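Local atomic coordinates of putative enoyl-CoA hydratase/isomerase (Bordetella parapertussis, PDB entry 3ISA), a protein that probably acts on the acyl chain of a coenzyme A thioester, as a hydratase or isomerase of the crotonase superfamily. Residues 4-12 / 19-27; 139-149 / 216-227. All blocks are in the same frame, centred on the assembly; numbering follows the deposited sequence. Where two conformers were deposited one is given.

Contact 1. Residues 4-12 / 19-27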
loop_
_atom_site.group_PDB
_atom_site.type_symbol
_atom_site.label_atom_id
_atom_site.label_comp_id
_atom_site.label_asym_id
_atom_site.label_seq_id
_atom_site.Cartn_x
_atom_site.Cartn_y
_atom_site.Cartn_z
ATOM N N SER D 4 -4.107 -44.934 -8.460
ATOM C CA SER D 4 -4.617 -44.492 -7.126
ATOM C C SER D 4 -4.154 -45.416 -5.988
ATOM O O SER D 4 -4.659 -45.348 -4.869
ATOM C CB SER D 4 -6.145 -44.362 -7.154
ATOM O OG SER D 4 -6.534 -43.206 -7.877
ATOM N N ALA D 5 -3.182 -46.270 -6.282
ATOM C CA ALA D 5 -2.639 -47.202 -5.288
ATOM C C ALA D 5 -1.196 -46.887 -4.871
ATOM O O ALA D 5 -0.592 -47.583 -4.040
ATOM C CB ALA D 5 -2.746 -48.611 -5.824
ATOM N N SER D 6 -0.636 -45.830 -5.446
ATOM C CA SER D 6 0.703 -45.405 -5.075
ATOM C C SER D 6 0.601 -44.447 -3.893
ATOM O O SER D 6 -0.485 -43.951 -3.571
ATOM C CB SER D 6 1.430 -44.755 -6.257
ATOM O OG SER D 6 0.773 -43.574 -6.685
ATOM N N LEU D 7 1.727 -44.203 -3.249
ATOM C CA LEU D 7 1.784 -43.261 -2.167
ATOM C C LEU D 7 2.963 -42.326 -2.466
ATOM O O LEU D 7 4.040 -42.512 -1.903
ATOM C CB LEU D 7 1.987 -44.006 -0.843
ATOM C CG LEU D 7 1.913 -43.231 0.480
ATOM C CD1 LEU D 7 0.456 -42.851 0.805
ATOM C CD2 LEU D 7 2.552 -44.037 1.603
ATOM N N PRO D 8 2.768 -41.334 -3.367
ATOM C CA PRO D 8 3.867 -40.399 -3.668
ATOM C C PRO D 8 4.178 -39.451 -2.500
ATOM O O PRO D 8 5.254 -38.848 -2.463
ATOM C CB PRO D 8 3.343 -39.613 -4.880
ATOM C CG PRO D 8 1.865 -39.647 -4.727
ATOM C CD PRO D 8 1.561 -41.023 -4.158
ATOM N N LEU D 9 3.231 -39.330 -1.570
ATOM C CA LEU D 9 3.413 -38.555 -0.343
ATOM C C LEU D 9 3.065 -39.391 0.890
ATOM O O LEU D 9 1.905 -39.793 1.064
ATOM C CB LEU D 9 2.522 -37.301 -0.364
ATOM C CG LEU D 9 2.663 -36.436 0.893
ATOM C CD1 LEU D 9 4.054 -35.826 0.961
ATOM C CD2 LEU D 9 1.560 -35.365 0.965
ATOM N N ALA D 10 4.047 -39.619 1.758
ATOM C CA ALA D 10 3.779 -40.308 3.022
ATOM C C ALA D 10 3.547 -39.257 4.078
ATOM O O ALA D 10 4.290 -38.270 4.148
ATOM C CB ALA D 10 4.942 -41.193 3.426
ATOM N N ILE D 11 2.518 -39.454 4.898
ATOM C CA ILE D 11 2.255 -38.534 6.005
ATOM C C ILE D 11 2.260 -39.285 7.348
ATOM O O ILE D 11 1.473 -40.207 7.554
ATOM C CB ILE D 11 0.949 -37.708 5.833
ATOM C CG1 ILE D 11 0.866 -37.049 4.440
ATOM C CG2 ILE D 11 0.831 -36.656 6.980
ATOM C CD1 ILE D 11 -0.546 -36.474 4.084
ATOM N N GLU D 12 3.181 -38.907 8.226
ATOM C CA GLU D 12 3.206 -39.404 9.594
ATOM C C GLU D 12 2.531 -38.369 10.490
ATOM O O GLU D 12 2.940 -37.209 10.525
ATOM C CB GLU D 12 4.645 -39.648 10.059
ATOM C CG GLU D 12 4.769 -40.018 11.538
ATOM C CD GLU D 12 6.184 -39.826 12.106
ATOM O OE1 GLU D 12 7.178 -39.976 11.362
ATOM O OE2 GLU D 12 6.299 -39.527 13.312
ATOM N N THR D 19 4.668 -35.161 9.629
ATOM C CA THR D 19 5.814 -35.206 8.747
ATOM C C THR D 19 5.361 -35.624 7.346
ATOM O O THR D 19 4.787 -36.705 7.147
ATOM C CB THR D 19 6.904 -36.159 9.294
ATOM O OG1 THR D 19 7.270 -35.737 10.610
ATOM C CG2 THR D 19 8.144 -36.183 8.374
ATOM N N PHE D 20 5.628 -34.741 6.395
ATOM C CA PHE D 20 5.330 -34.945 4.989
ATOM C C PHE D 20 6.598 -35.406 4.276
ATOM O O PHE D 20 7.505 -34.610 4.022
ATOM C CB PHE D 20 4.859 -33.631 4.354
ATOM C CG PHE D 20 3.564 -33.101 4.918
ATOM C CD1 PHE D 20 2.348 -33.444 4.338
ATOM C CD2 PHE D 20 3.567 -32.242 6.009
ATOM C CE1 PHE D 20 1.137 -32.954 4.848
ATOM C CE2 PHE D 20 2.361 -31.739 6.537
ATOM C CZ PHE D 20 1.137 -32.095 5.944
ATOM N N THR D 21 6.659 -36.691 3.952
ATOM C CA THR D 21 7.811 -37.217 3.252
ATOM C C THR D 21 7.478 -37.372 1.770
ATOM O O THR D 21 6.643 -38.205 1.396
ATOM C CB THR D 21 8.297 -38.566 3.871
ATOM O OG1 THR D 21 8.593 -38.381 5.254
ATOM C CG2 THR D 21 9.535 -39.091 3.133
ATOM N N LEU D 22 8.119 -36.548 0.931
ATOM C CA LEU D 22 8.017 -36.698 -0.513
ATOM C C LEU D 22 8.633 -38.043 -0.850
ATOM O O LEU D 22 9.759 -38.327 -0.441
ATOM C CB LEU D 22 8.744 -35.569 -1.250
ATOM C CG LEU D 22 7.997 -34.219 -1.291
ATOM C CD1 LEU D 22 7.829 -33.585 0.096
ATOM C CD2 LEU D 22 8.724 -33.251 -2.218
ATOM N N SER D 23 7.866 -38.868 -1.559
ATOM C CA SER D 23 8.173 -40.283 -1.676
ATOM C C SER D 23 8.132 -40.756 -3.124
ATOM O O SER D 23 7.409 -41.689 -3.488
ATOM C CB SER D 23 7.223 -41.090 -0.790
ATOM O OG SER D 23 7.428 -40.785 0.578
ATOM N N ARG D 24 8.910 -40.089 -3.969
ATOM C CA ARG D 24 9.141 -40.571 -5.321
ATOM C C ARG D 24 10.663 -40.693 -5.529
ATOM O O ARG D 24 11.238 -40.003 -6.378
ATOM C CB ARG D 24 8.503 -39.640 -6.355
ATOM C CG ARG D 24 6.996 -39.408 -6.146
ATOM C CD ARG D 24 6.448 -38.531 -7.239
ATOM N NE ARG D 24 6.357 -39.256 -8.507
ATOM C CZ ARG D 24 6.619 -38.734 -9.706
ATOM N NH1 ARG D 24 7.019 -37.467 -9.828
ATOM N NH2 ARG D 24 6.481 -39.489 -10.788
ATOM N N PRO D 25 11.320 -41.577 -4.747
ATOM C CA PRO D 25 12.787 -41.555 -4.745
ATOM C C PRO D 25 13.461 -42.051 -6.037
ATOM O O PRO D 25 14.651 -41.832 -6.213
ATOM C CB PRO D 25 13.148 -42.450 -3.555
ATOM C CG PRO D 25 12.021 -43.431 -3.482
ATOM C CD PRO D 25 10.791 -42.631 -3.852
ATOM N N GLU D 26 12.709 -42.694 -6.933
ATOM C CA GLU D 26 13.247 -43.109 -8.238
ATOM C C GLU D 26 13.122 -41.985 -9.273
ATOM O O GLU D 26 13.666 -42.089 -10.378
ATOM C CB GLU D 26 12.555 -44.387 -8.752
ATOM C CG GLU D 26 12.532 -45.559 -7.749
ATOM C CD GLU D 26 13.922 -45.930 -7.231
ATOM O OE1 GLU D 26 14.738 -46.437 -8.033
ATOM O OE2 GLU D 26 14.198 -45.720 -6.021
ATOM N N LYS D 27 12.392 -40.926 -8.902
ATOM C CA LYS D 27 12.173 -39.760 -9.763
ATOM C C LYS D 27 12.696 -38.467 -9.113
ATOM O O LYS D 27 12.244 -37.378 -9.456
ATOM C CB LYS D 27 10.681 -39.616 -10.110
ATOM C CG LYS D 27 10.139 -40.623 -11.137
ATOM C CD LYS D 27 10.345 -40.149 -12.576
ATOM C CE LYS D 27 10.014 -41.241 -13.605
ATOM N NZ LYS D 27 8.563 -41.524 -13.739
HETATM O O HOH W 1 5.438 -36.532 12.617
#
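Strand segments 9-12 and 19-22 run antiparallel as a beta hairpin, their axes 4.8 Å apart at closest and their directions 160° apart. Ala10 pairs with Thr21 and Glu12 with Thr19 as hydrogen-bonded pairs, each closed by two backbone bonds, while Leu9-Leu22 and Ile11-Phe20 are the non-hydrogen-bonded pairs between and beyond them. Ser23 N adds one more rung just past the strand, to Pro8 O at 2.8 Å, bent to 144° at the hydrogen. Thr21 O takes two donors: Ala10 N at 3.0 Å and, from above the carbonyl plane, Ser23 OG at 2.8 Å. With OG beside its own backbone N (chi1 -65°), the Ser23 hydroxyl turns back along its own strand to reach that oxygen. Leu9, Ile11, Phe20 and Leu22 share one face. Ile11 lies alongside Phe20, pointing the same way, and its CG1 is 3.9 Å from Phe20 CD1; Leu9 CD2 meets the same ring carbon at the ring's edge, 4.0 Å away. Leu9 CG stands anti to the backbone N, which carries CD1 to 3.5 Å from Thr21 O. Past the strands, Pro8 CB rests against Arg24 CG at 3.9 Å; the guanidinium of Arg24 goes on to a salt bridge with Asp68. Strand 9-13 is the outermost strand of the main sheet within this chain, and strand 17-22 joins it to strand 53-58, where Phe20 meets the ring of Phe56, while Leu9 packs on Leu35 and Leu39 of helix 33-48.

Contact 2. Residues 139-149 / 216-227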
loop_
_atom_site.group_PDB
_atom_site.type_symbol
_atom_site.label_atom_id
_atom_site.label_comp_id
_atom_site.label_asym_id
_atom_site.label_seq_id
_atom_site.Cartn_x
_atom_site.Cartn_y
_atom_site.Cartn_z
ATOM N N GLY D 139 12.088 -18.662 -18.576
ATOM C CA GLY D 139 11.156 -17.552 -18.388
ATOM C C GLY D 139 10.234 -17.695 -17.184
ATOM O O GLY D 139 9.390 -16.837 -16.957
ATOM N N LEU D 140 10.394 -18.773 -16.413
ATOM C CA LEU D 140 9.540 -19.028 -15.243
ATOM C C LEU D 140 9.850 -18.101 -14.055
ATOM O O LEU D 140 11.005 -17.990 -13.640
ATOM C CB LEU D 140 9.672 -20.487 -14.797
ATOM C CG LEU D 140 8.711 -20.892 -13.674
ATOM C CD1 LEU D 140 7.283 -20.988 -14.207
ATOM C CD2 LEU D 140 9.166 -22.194 -13.035
ATOM N N VAL D 141 8.820 -17.448 -13.507
ATOM C CA VAL D 141 9.012 -16.576 -12.351
ATOM C C VAL D 141 8.313 -17.195 -11.141
ATOM O O VAL D 141 7.125 -16.927 -10.894
ATOM C CB VAL D 141 8.538 -15.112 -12.626
ATOM C CG1 VAL D 141 8.785 -14.212 -11.395
ATOM C CG2 VAL D 141 9.224 -14.515 -13.878
ATOM N N LEU D 142 9.049 -18.032 -10.406
ATOM C CA LEU D 142 8.482 -18.838 -9.312
ATOM C C LEU D 142 9.324 -18.706 -8.042
ATOM O O LEU D 142 10.536 -18.986 -8.059
ATOM C CB LEU D 142 8.412 -20.326 -9.720
ATOM C CG LEU D 142 7.922 -21.311 -8.648
ATOM C CD1 LEU D 142 6.441 -21.051 -8.373
ATOM C CD2 LEU D 142 8.166 -22.773 -9.065
ATOM N N GLY D 143 8.683 -18.302 -6.945
ATOM C CA GLY D 143 9.357 -18.210 -5.637
ATOM C C GLY D 143 10.285 -17.018 -5.498
ATOM O O GLY D 143 10.992 -16.878 -4.485
ATOM N N THR D 144 10.265 -16.138 -6.497
ATOM C CA THR D 144 11.282 -15.095 -6.640
ATOM C C THR D 144 11.325 -14.128 -5.454
ATOM O O THR D 144 12.384 -13.932 -4.836
ATOM C CB THR D 144 11.119 -14.343 -8.005
ATOM O OG1 THR D 144 11.039 -15.295 -9.087
ATOM C CG2 THR D 144 12.288 -13.369 -8.213
ATOM N N ARG D 145 10.177 -13.538 -5.118
ATOM C CA ARG D 145 10.111 -12.569 -4.026
ATOM C C ARG D 145 10.333 -13.206 -2.664
ATOM O O ARG D 145 10.949 -12.583 -1.791
ATOM C CB ARG D 145 8.764 -11.850 -4.022
ATOM C CG ARG D 145 8.580 -10.902 -5.207
ATOM C CD ARG D 145 7.423 -9.964 -4.923
ATOM N NE ARG D 145 7.107 -9.108 -6.072
ATOM C CZ ARG D 145 6.349 -9.464 -7.102
ATOM N NH1 ARG D 145 5.823 -10.701 -7.170
ATOM N NH2 ARG D 145 6.133 -8.581 -8.075
ATOM N N ARG D 146 9.835 -14.434 -2.482
ATOM C CA ARG D 146 10.086 -15.167 -1.225
ATOM C C ARG D 146 11.559 -15.448 -1.035
ATOM O O ARG D 146 12.086 -15.301 0.085
ATOM C CB ARG D 146 9.259 -16.456 -1.118
ATOM C CG ARG D 146 7.765 -16.195 -0.764
ATOM C CD ARG D 146 6.952 -17.509 -0.506
ATOM N NE ARG D 146 7.074 -18.422 -1.645
ATOM C CZ ARG D 146 6.290 -18.423 -2.725
ATOM N NH1 ARG D 146 5.243 -17.603 -2.829
ATOM N NH2 ARG D 146 6.536 -19.284 -3.696
ATOM N N PHE D 147 12.240 -15.827 -2.111
ATOM C CA PHE D 147 13.677 -16.039 -2.003
ATOM C C PHE D 147 14.401 -14.721 -1.691
ATOM O O PHE D 147 15.263 -14.683 -0.810
ATOM C CB PHE D 147 14.223 -16.735 -3.242
ATOM C CG PHE D 147 15.685 -17.095 -3.146
ATOM C CD1 PHE D 147 16.121 -18.066 -2.247
ATOM C CD2 PHE D 147 16.619 -16.469 -3.977
ATOM C CE1 PHE D 147 17.479 -18.398 -2.166
ATOM C CE2 PHE D 147 17.961 -16.796 -3.918
ATOM C CZ PHE D 147 18.395 -17.757 -3.012
ATOM N N ARG D 148 13.979 -13.639 -2.349
ATOM C CA ARG D 148 14.465 -12.290 -2.060
ATOM C C ARG D 148 14.318 -11.887 -0.578
ATOM O O ARG D 148 15.270 -11.394 0.028
ATOM C CB ARG D 148 13.760 -11.272 -2.959
ATOM C CG ARG D 148 14.153 -9.816 -2.676
ATOM C CD ARG D 148 13.042 -8.911 -3.139
ATOM N NE ARG D 148 11.833 -9.070 -2.334
ATOM C CZ ARG D 148 10.662 -8.527 -2.656
ATOM N NH1 ARG D 148 10.550 -7.794 -3.766
ATOM N NH2 ARG D 148 9.606 -8.706 -1.869
ATOM N N ASP D 149 13.142 -12.144 -0.005
ATOM C CA ASP D 149 12.817 -11.804 1.383
ATOM C C ASP D 149 13.745 -12.481 2.386
ATOM O O ASP D 149 14.028 -11.917 3.443
ATOM C CB ASP D 149 11.365 -12.154 1.694
ATOM C CG ASP D 149 10.374 -11.197 1.039
ATOM O OD1 ASP D 149 10.778 -10.188 0.423
ATOM O OD2 ASP D 149 9.167 -11.436 1.163
ATOM N N HIS D 216 3.074 -10.914 0.016
ATOM C CA HIS D 216 2.921 -10.477 -1.385
ATOM C C HIS D 216 2.399 -11.631 -2.256
ATOM O O HIS D 216 2.855 -11.821 -3.391
ATOM C CB HIS D 216 4.226 -9.864 -1.938
ATOM C CG HIS D 216 5.462 -10.521 -1.414
ATOM N ND1 HIS D 216 5.863 -11.776 -1.816
ATOM C CD2 HIS D 216 6.364 -10.116 -0.490
ATOM C CE1 HIS D 216 6.958 -12.117 -1.161
ATOM N NE2 HIS D 216 7.287 -11.125 -0.357
ATOM N N ASP D 217 1.424 -12.375 -1.718
ATOM C CA ASP D 217 0.855 -13.566 -2.370
ATOM C C ASP D 217 0.254 -13.258 -3.760
ATOM O O ASP D 217 0.511 -13.975 -4.722
ATOM C CB ASP D 217 -0.196 -14.254 -1.469
ATOM C CG ASP D 217 0.429 -15.035 -0.298
ATOM O OD1 ASP D 217 1.649 -15.288 -0.298
ATOM O OD2 ASP D 217 -0.321 -15.431 0.622
ATOM N N ASP D 218 -0.539 -12.190 -3.848
ATOM C CA ASP D 218 -1.177 -11.846 -5.122
ATOM C C ASP D 218 -0.163 -11.447 -6.181
ATOM O O ASP D 218 -0.227 -11.936 -7.303
ATOM C CB ASP D 218 -2.222 -10.755 -4.930
ATOM C CG ASP D 218 -3.508 -11.281 -4.315
ATOM O OD1 ASP D 218 -3.591 -12.489 -4.028
ATOM O OD2 ASP D 218 -4.439 -10.479 -4.115
ATOM N N ALA D 219 0.795 -10.607 -5.806
ATOM C CA ALA D 219 1.896 -10.261 -6.702
ATOM C C ALA D 219 2.663 -11.499 -7.166
ATOM O O ALA D 219 2.980 -11.612 -8.353
ATOM C CB ALA D 219 2.834 -9.245 -6.039
ATOM N N ASP D 220 2.965 -12.409 -6.229
ATOM C CA ASP D 220 3.651 -13.666 -6.552
ATOM C C ASP D 220 2.886 -14.585 -7.527
ATOM O O ASP D 220 3.455 -15.093 -8.502
ATOM C CB ASP D 220 3.987 -14.409 -5.266
ATOM C CG ASP D 220 5.089 -13.719 -4.493
ATOM O OD1 ASP D 220 5.700 -12.777 -5.051
ATOM O OD2 ASP D 220 5.339 -14.106 -3.339
ATOM N N LEU D 221 1.600 -14.783 -7.262
ATOM C CA LEU D 221 0.785 -15.608 -8.134
ATOM C C LEU D 221 0.600 -14.955 -9.514
ATOM O O LEU D 221 0.687 -15.652 -10.535
ATOM C CB LEU D 221 -0.560 -15.979 -7.484
ATOM C CG LEU D 221 -1.354 -16.994 -8.326
ATOM C CD1 LEU D 221 -0.587 -18.305 -8.600
ATOM C CD2 LEU D 221 -2.686 -17.304 -7.683
ATOM N N ALA D 222 0.371 -13.631 -9.551
ATOM C CA ALA D 222 0.278 -12.921 -10.833
ATOM C C ALA D 222 1.550 -13.082 -11.672
ATOM O O ALA D 222 1.464 -13.445 -12.849
ATOM C CB ALA D 222 -0.043 -11.444 -10.634
ATOM N N ALA D 223 2.708 -12.867 -11.046
ATOM C CA ALA D 223 4.011 -12.990 -11.721
ATOM C C ALA D 223 4.229 -14.409 -12.261
ATOM O O ALA D 223 4.678 -14.578 -13.409
ATOM C CB ALA D 223 5.157 -12.579 -10.792
ATOM N N LEU D 224 3.894 -15.417 -11.452
ATOM C CA LEU D 224 3.966 -16.822 -11.896
ATOM C C LEU D 224 3.067 -17.069 -13.116
ATOM O O LEU D 224 3.517 -17.612 -14.140
ATOM C CB LEU D 224 3.630 -17.798 -10.748
ATOM C CG LEU D 224 3.684 -19.328 -10.981
ATOM C CD1 LEU D 224 2.391 -19.902 -11.639
ATOM C CD2 LEU D 224 4.918 -19.729 -11.809
ATOM N N ALA D 225 1.794 -16.686 -12.984
ATOM C CA ALA D 225 0.786 -16.909 -14.006
ATOM C C ALA D 225 1.210 -16.295 -15.335
ATOM O O ALA D 225 1.204 -16.992 -16.346
ATOM C CB ALA D 225 -0.601 -16.354 -13.547
ATOM N N ARG D 226 1.626 -15.027 -15.312
ATOM C CA ARG D 226 2.079 -14.315 -16.510
ATOM C C ARG D 226 3.255 -15.030 -17.166
ATOM O O ARG D 226 3.252 -15.221 -18.371
ATOM C CB ARG D 226 2.466 -12.866 -16.218
ATOM C CG ARG D 226 1.281 -11.986 -15.911
ATOM C CD ARG D 226 1.568 -10.501 -16.024
ATOM N NE ARG D 226 0.457 -9.771 -15.428
ATOM C CZ ARG D 226 0.421 -9.361 -14.169
ATOM N NH1 ARG D 226 1.459 -9.589 -13.355
ATOM N NH2 ARG D 226 -0.666 -8.739 -13.717
ATOM N N SER D 227 4.241 -15.429 -16.357
ATOM C CA SER D 227 5.465 -16.073 -16.871
ATOM C C SER D 227 5.190 -17.405 -17.576
ATOM O O SER D 227 5.740 -17.667 -18.648
ATOM C CB SER D 227 6.505 -16.236 -15.748
ATOM O OG SER D 227 6.190 -17.273 -14.840
HETATM O O HOH W 2 7.689 -16.444 -19.750
HETATM O O HOH W 3 6.148 -15.479 -8.658
HETATM O O HOH W 4 7.886 -13.856 -6.913
HETATM O O HOH W 5 4.140 -9.136 -10.096
HETATM O O HOH W 6 7.620 -15.571 -4.141
HETATM O O HOH W 7 4.204 -15.346 -1.266
#
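Asp220 OD1 is gripped by Arg145 NH1 at 3.0 Å, in a nearly straight salt bridge (161°), and by a water that is also held by Arg145 N. This is the centre of a salt-bridge network in which the start of helix 144-151 and the loop before it pack on helix 217-229, the helix segments running 131° apart. The Arg145 chain is extended from CG to NE, and its guanidinium lies nearly coplanar with the carboxylate. NH1 meets OD1 on its anti lone pair, with the oxygen in the guanidinium plane; Ala219 CB sits over one guanidinium face. Asp220 OD2 takes His216 ND1 at 2.8 Å, from above the carboxylate plane, together with a water shared with Arg146 NH1 and Asp217 OD1. Arg146 NH1 itself lies 3.5 Å from Asp220 OD2, a charge contact with no N-H aimed at the oxygen; its main partner is Glu88 of helix 77-95, in a salt bridge. Over one face of the His216 ring comes Arg145 CD, a CH-pi contact at 4.2 Å from the centroid, and the far ring edge turns toward Asp149, whose carboxylate Arg148 grips side-on with NE and NH2, both on OD1. Toward the other end the contact becomes apolar: Val141 CG1 touches Ala223 CB at 4.0 Å, and Val141 CG2 packs on Ser227 CB. Asp218 bridges to Arg226 of a second subunit and Arg226 to Asp218 of that subunit, while Val141, Thr144, Arg145 and Arg148 pack on a third. Ser227 OG, placed between its backbone N and carbonyl carbon (chi1 75°), accepts Val141 N at 3.0 Å and donates to Leu224 O at 2.8 Å.

In the fold
From the N terminus the chain first folds back on itself in contact 1, where only six residues separate 4-12 from 19-27 and the hairpin closes a short loop at the border of the main sheet. Strands 53-58, 100-105 and 122-125 follow before contact 2 opens. There 139-149 meets 216-227 across 66 intervening residues, largely helical, closing a much longer loop that includes the sheet's last strand, 179-180. The two contacts follow in series, neither nested nor crossed. The centres of contacts 1 and 2 lie about 27 Å apart, on opposite sides of the chain's centre. Contact 1 forms the hairpin at the sheet's border; contact 2 joins helices beside two subunit interfaces.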